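Long-range contact in BT_2262 (uncharacterised lipoprotein) (Bacteroides thetaiotaomicron, PDB 5FQ8), which is a lipoprotein of unknown function that carries an N-terminal Ig-like domain of the bacterial surface protein type: residues V26-Y38 with T80-A92. Numbering follows the deposited sequence.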
loop_
_atom_site.group_PDB
_atom_site.type_symbol
_atom_site.label_atom_id
_atom_site.label_comp_id
_atom_site.label_asym_id
_atom_site.label_seq_id
_atom_site.Cartn_x
_atom_site.Cartn_y
_atom_site.Cartn_z
ATOM N N VAL G 26 43.652 -53.338 2.148
ATOM C CA VAL G 26 44.992 -53.863 2.349
ATOM C C VAL G 26 44.883 -55.355 2.598
ATOM O O VAL G 26 44.245 -55.784 3.565
ATOM C CB VAL G 26 45.714 -53.158 3.501
ATOM C CG1 VAL G 26 47.038 -53.827 3.753
ATOM C CG2 VAL G 26 45.921 -51.700 3.165
ATOM N N LEU G 27 45.502 -56.137 1.725
ATOM C CA LEU G 27 45.488 -57.587 1.808
ATOM C C LEU G 27 46.915 -58.095 1.922
ATOM O O LEU G 27 47.860 -57.436 1.489
ATOM C CB LEU G 27 44.825 -58.214 0.580
ATOM C CG LEU G 27 43.465 -57.733 0.090
ATOM C CD1 LEU G 27 43.228 -58.305 -1.282
ATOM C CD2 LEU G 27 42.382 -58.179 1.026
ATOM N N GLU G 28 47.070 -59.278 2.502
ATOM C CA GLU G 28 48.388 -59.879 2.645
ATOM C C GLU G 28 48.715 -60.729 1.426
ATOM O O GLU G 28 47.823 -61.236 0.744
ATOM C CB GLU G 28 48.468 -60.731 3.914
ATOM C CG GLU G 28 48.173 -59.974 5.200
ATOM C CD GLU G 28 48.606 -60.731 6.436
ATOM O OE1 GLU G 28 49.581 -61.508 6.353
ATOM O OE2 GLU G 28 47.970 -60.552 7.494
ATOM N N LYS G 29 50.007 -60.874 1.158
ATOM C CA LYS G 29 50.443 -61.641 -0.000
ATOM C C LYS G 29 49.852 -63.037 0.048
ATOM O O LYS G 29 50.032 -63.765 1.026
ATOM C CB LYS G 29 51.965 -61.710 -0.047
ATOM C CG LYS G 29 52.518 -62.494 -1.229
ATOM C CD LYS G 29 54.036 -62.607 -1.145
ATOM C CE LYS G 29 54.624 -63.389 -2.304
ATOM N NZ LYS G 29 55.560 -64.443 -1.832
ATOM N N GLY G 30 49.127 -63.399 -1.002
ATOM C CA GLY G 30 48.474 -64.678 -1.098
ATOM C C GLY G 30 47.011 -64.660 -0.724
ATOM O O GLY G 30 46.292 -65.611 -1.045
ATOM N N GLN G 31 46.553 -63.615 -0.064
ATOM C CA GLN G 31 45.165 -63.564 0.349
ATOM C C GLN G 31 44.312 -63.106 -0.826
ATOM O O GLN G 31 44.600 -62.059 -1.412
ATOM C CB GLN G 31 44.996 -62.630 1.535
ATOM C CG GLN G 31 44.013 -63.140 2.578
ATOM C CD GLN G 31 44.495 -64.392 3.303
ATOM O OE1 GLN G 31 44.761 -65.429 2.690
ATOM N NE2 GLN G 31 44.603 -64.296 4.621
ATOM N N PRO G 32 43.284 -63.862 -1.214
ATOM C CA PRO G 32 42.522 -63.508 -2.413
ATOM C C PRO G 32 41.800 -62.188 -2.248
ATOM O O PRO G 32 41.437 -61.784 -1.144
ATOM C CB PRO G 32 41.531 -64.665 -2.557
ATOM C CG PRO G 32 42.163 -65.787 -1.844
ATOM C CD PRO G 32 42.893 -65.178 -0.693
ATOM N N PHE G 33 41.600 -61.510 -3.370
ATOM C CA PHE G 33 40.864 -60.255 -3.401
ATOM C C PHE G 33 39.442 -60.512 -3.872
ATOM O O PHE G 33 39.228 -60.942 -5.009
ATOM C CB PHE G 33 41.530 -59.236 -4.315
ATOM C CG PHE G 33 40.645 -58.071 -4.641
ATOM C CD1 PHE G 33 40.441 -57.064 -3.721
ATOM C CD2 PHE G 33 40.002 -57.988 -5.863
ATOM C CE1 PHE G 33 39.627 -55.997 -4.018
ATOM C CE2 PHE G 33 39.186 -56.918 -6.159
ATOM C CZ PHE G 33 39.001 -55.925 -5.236
ATOM N N VAL G 34 38.482 -60.220 -3.007
ATOM C CA VAL G 34 37.072 -60.412 -3.297
ATOM C C VAL G 34 36.457 -59.058 -3.591
ATOM O O VAL G 34 36.568 -58.130 -2.782
ATOM C CB VAL G 34 36.347 -61.091 -2.127
ATOM C CG1 VAL G 34 34.909 -61.386 -2.512
ATOM C CG2 VAL G 34 37.070 -62.355 -1.728
ATOM N N GLU G 35 35.801 -58.948 -4.734
ATOM C CA GLU G 35 35.172 -57.710 -5.159
ATOM C C GLU G 35 34.125 -57.266 -4.147
ATOM O O GLU G 35 33.104 -57.938 -3.985
ATOM C CB GLU G 35 34.550 -57.898 -6.544
ATOM C CG GLU G 35 33.726 -56.726 -7.030
ATOM C CD GLU G 35 34.497 -55.433 -7.031
ATOM O OE1 GLU G 35 35.622 -55.405 -7.556
ATOM O OE2 GLU G 35 33.980 -54.439 -6.502
ATOM N N PRO G 36 34.338 -56.149 -3.452
ATOM C CA PRO G 36 33.345 -55.692 -2.465
ATOM C C PRO G 36 31.976 -55.396 -3.044
ATOM O O PRO G 36 30.975 -55.569 -2.340
ATOM C CB PRO G 36 33.994 -54.429 -1.891
ATOM C CG PRO G 36 35.440 -54.605 -2.130
ATOM C CD PRO G 36 35.545 -55.317 -3.437
ATOM N N GLY G 37 31.892 -54.940 -4.285
ATOM C CA GLY G 37 30.628 -54.738 -4.963
ATOM C C GLY G 37 30.416 -53.293 -5.379
ATOM O O GLY G 37 31.121 -52.376 -4.967
ATOM N N TYR G 38 29.396 -53.113 -6.207
ATOM C CA TYR G 38 29.037 -51.798 -6.720
ATOM C C TYR G 38 27.652 -51.890 -7.339
ATOM O O TYR G 38 27.178 -52.979 -7.676
ATOM C CB TYR G 38 30.051 -51.298 -7.749
ATOM C CG TYR G 38 30.361 -52.325 -8.800
ATOM C CD1 TYR G 38 29.595 -52.425 -9.941
ATOM C CD2 TYR G 38 31.414 -53.206 -8.638
ATOM C CE1 TYR G 38 29.867 -53.369 -10.887
ATOM C CE2 TYR G 38 31.694 -54.147 -9.579
ATOM C CZ TYR G 38 30.921 -54.226 -10.702
ATOM O OH TYR G 38 31.207 -55.175 -11.647
ATOM N N THR G 80 32.561 -42.534 -12.690
ATOM C CA THR G 80 33.624 -43.446 -12.309
ATOM C C THR G 80 33.967 -43.284 -10.840
ATOM O O THR G 80 33.688 -42.252 -10.230
ATOM C CB THR G 80 34.871 -43.204 -13.146
ATOM O OG1 THR G 80 35.780 -44.285 -12.945
ATOM C CG2 THR G 80 35.536 -41.911 -12.722
ATOM N N PHE G 81 34.577 -44.330 -10.279
ATOM C CA PHE G 81 35.169 -44.265 -8.947
ATOM C C PHE G 81 36.380 -45.187 -8.906
ATOM O O PHE G 81 36.501 -46.114 -9.706
ATOM C CB PHE G 81 34.153 -44.601 -7.837
ATOM C CG PHE G 81 33.689 -46.036 -7.807
ATOM C CD1 PHE G 81 34.427 -47.010 -7.162
ATOM C CD2 PHE G 81 32.479 -46.394 -8.351
ATOM C CE1 PHE G 81 33.989 -48.321 -7.106
ATOM C CE2 PHE G 81 32.038 -47.700 -8.296
ATOM C CZ PHE G 81 32.798 -48.665 -7.672
ATOM N N THR G 82 37.291 -44.911 -7.975
ATOM C CA THR G 82 38.533 -45.665 -7.844
ATOM C C THR G 82 38.551 -46.483 -6.567
ATOM O O THR G 82 38.066 -46.036 -5.526
ATOM C CB THR G 82 39.756 -44.754 -7.829
ATOM O OG1 THR G 82 39.576 -43.689 -8.762
ATOM C CG2 THR G 82 40.986 -45.550 -8.213
ATOM N N ARG G 83 39.139 -47.670 -6.648
ATOM C CA ARG G 83 39.407 -48.498 -5.483
ATOM C C ARG G 83 40.858 -48.942 -5.539
ATOM O O ARG G 83 41.302 -49.483 -6.555
ATOM C CB ARG G 83 38.471 -49.701 -5.430
ATOM C CG ARG G 83 38.549 -50.480 -4.143
ATOM C CD ARG G 83 37.576 -51.617 -4.195
ATOM N NE ARG G 83 36.269 -51.237 -3.680
ATOM C CZ ARG G 83 35.126 -51.727 -4.140
ATOM N NH1 ARG G 83 35.133 -52.590 -5.140
ATOM N NH2 ARG G 83 33.980 -51.351 -3.612
ATOM N N THR G 84 41.589 -48.715 -4.451
ATOM C CA THR G 84 43.017 -48.990 -4.373
ATOM C C THR G 84 43.278 -50.165 -3.443
ATOM O O THR G 84 42.851 -50.146 -2.287
ATOM C CB THR G 84 43.770 -47.767 -3.869
ATOM O OG1 THR G 84 43.381 -46.621 -4.628
ATOM C CG2 THR G 84 45.252 -47.986 -4.016
ATOM N N VAL G 85 43.994 -51.170 -3.935
ATOM C CA VAL G 85 44.268 -52.383 -3.179
ATOM C C VAL G 85 45.764 -52.479 -2.947
ATOM O O VAL G 85 46.544 -52.378 -3.897
ATOM C CB VAL G 85 43.749 -53.631 -3.910
ATOM C CG1 VAL G 85 44.178 -54.875 -3.185
ATOM C CG2 VAL G 85 42.253 -53.583 -4.006
ATOM N N TYR G 86 46.159 -52.682 -1.689
ATOM C CA TYR G 86 47.555 -52.773 -1.285
ATOM C C TYR G 86 47.887 -54.182 -0.808
ATOM O O TYR G 86 47.066 -54.855 -0.182
ATOM C CB TYR G 86 47.871 -51.780 -0.166
ATOM C CG TYR G 86 47.530 -50.339 -0.457
ATOM C CD1 TYR G 86 46.259 -49.843 -0.204
ATOM C CD2 TYR G 86 48.488 -49.464 -0.946
ATOM C CE1 TYR G 86 45.945 -48.521 -0.450
ATOM C CE2 TYR G 86 48.184 -48.140 -1.194
ATOM C CZ TYR G 86 46.910 -47.676 -0.945
ATOM O OH TYR G 86 46.596 -46.363 -1.187
ATOM N N VAL G 87 49.115 -54.617 -1.085
ATOM C CA VAL G 87 49.554 -55.981 -0.805
ATOM C C VAL G 87 50.773 -55.944 0.109
ATOM O O VAL G 87 51.732 -55.211 -0.160
ATOM C CB VAL G 87 49.872 -56.740 -2.104
ATOM C CG1 VAL G 87 50.087 -58.203 -1.813
ATOM C CG2 VAL G 87 48.753 -56.572 -3.084
ATOM N N ALA G 88 50.752 -56.760 1.164
ATOM C CA ALA G 88 51.837 -56.795 2.138
ATOM C C ALA G 88 52.961 -57.714 1.666
ATOM O O ALA G 88 52.963 -58.207 0.539
ATOM C CB ALA G 88 51.303 -57.219 3.498
ATOM N N ASP G 89 53.938 -57.956 2.536
ATOM C CA ASP G 89 55.122 -58.723 2.186
ATOM C C ASP G 89 55.144 -60.122 2.776
ATOM O O ASP G 89 56.032 -60.905 2.413
ATOM C CB ASP G 89 56.380 -57.973 2.645
ATOM C CG ASP G 89 57.666 -58.616 2.154
ATOM O OD1 ASP G 89 58.083 -58.311 1.022
ATOM O OD2 ASP G 89 58.251 -59.426 2.901
ATOM N N ASN G 90 54.208 -60.439 3.682
ATOM C CA ASN G 90 54.033 -61.749 4.314
ATOM C C ASN G 90 54.938 -61.925 5.528
ATOM O O ASN G 90 54.556 -62.598 6.490
ATOM C CB ASN G 90 54.263 -62.902 3.322
ATOM C CG ASN G 90 53.095 -63.846 3.246
ATOM O OD1 ASN G 90 52.005 -63.549 3.735
ATOM N ND2 ASN G 90 53.310 -64.994 2.621
ATOM N N THR G 91 56.119 -61.310 5.498
ATOM C CA THR G 91 57.094 -61.460 6.572
ATOM C C THR G 91 56.599 -60.836 7.870
ATOM O O THR G 91 55.929 -59.807 7.862
ATOM C CB THR G 91 58.416 -60.816 6.166
ATOM O OG1 THR G 91 58.951 -61.509 5.033
ATOM C CG2 THR G 91 59.413 -60.862 7.315
ATOM N N ALA G 92 56.943 -61.464 8.991
ATOM C CA ALA G 92 56.512 -60.979 10.292
ATOM C C ALA G 92 57.195 -59.660 10.638
ATOM O O ALA G 92 58.261 -59.319 10.116
ATOM C CB ALA G 92 56.806 -62.015 11.375
#
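Val85 fits both of its methyls against residues 26-38, with CG1 meeting Leu27 CD1 at 4.0 Å and CG2 lying obliquely at the ring of Phe33, 3.6 Å from its CE1. Leu27 CD1 also reaches the edge of that ring, in its plane, giving one apolar cluster that Leu67 extends by touching Phe33. On the other face of the sheet, Val26 has CG1 anti to the backbone N (chi1 174°), which turns CG2 onto Tyr86 CB and CD1, oblique to the ring; Val122 touches both side chains. Between these faces the short strand 24-27 pairs in parallel with the end of strand 78-87: Leu27 N donates to Tyr86 O (2.8 Å) and Ala88 N to Leu27 O.

A type II turn from Glu28 to Gln31 sends the chain back along strand 78-87. Lys29 sets its CB on Ala88 O (3.7 Å) and its CA against Val87 CG1, its end leading away. Past Phe33, Arg83 rises to meet the returning loop, its chain bent at chi3 (-90°). Pro36 lies flat on one face of the guanidinium, CG 3.5 Å above CZ. At the edge of the group, NH1 makes a salt bridge with Glu35 OE2, and NH2 gives a long, weak hydrogen bond to Gly37 O. Glu35 OE2 also accepts from Gly37 N (3.1 Å), while its OE1 takes the hydroxyl of Tyr69 and Arg83 NE is bound to Asp22 O. Tyr38 CB abuts the edge of the Phe81 ring at CZ, 3.8 Å away.

A leucine in place of Arg83 would probably leave the Glu35 carboxylate without its countercharge and Pro36 without the flat surface beneath it. The contact thus adds edge strand 24-27 to the sheet of strand 78-87 and carries the loop leading to strand 38-42 of the other sheet back across apolar Val85 and buried Arg83, whose charge is probably balanced by Glu35.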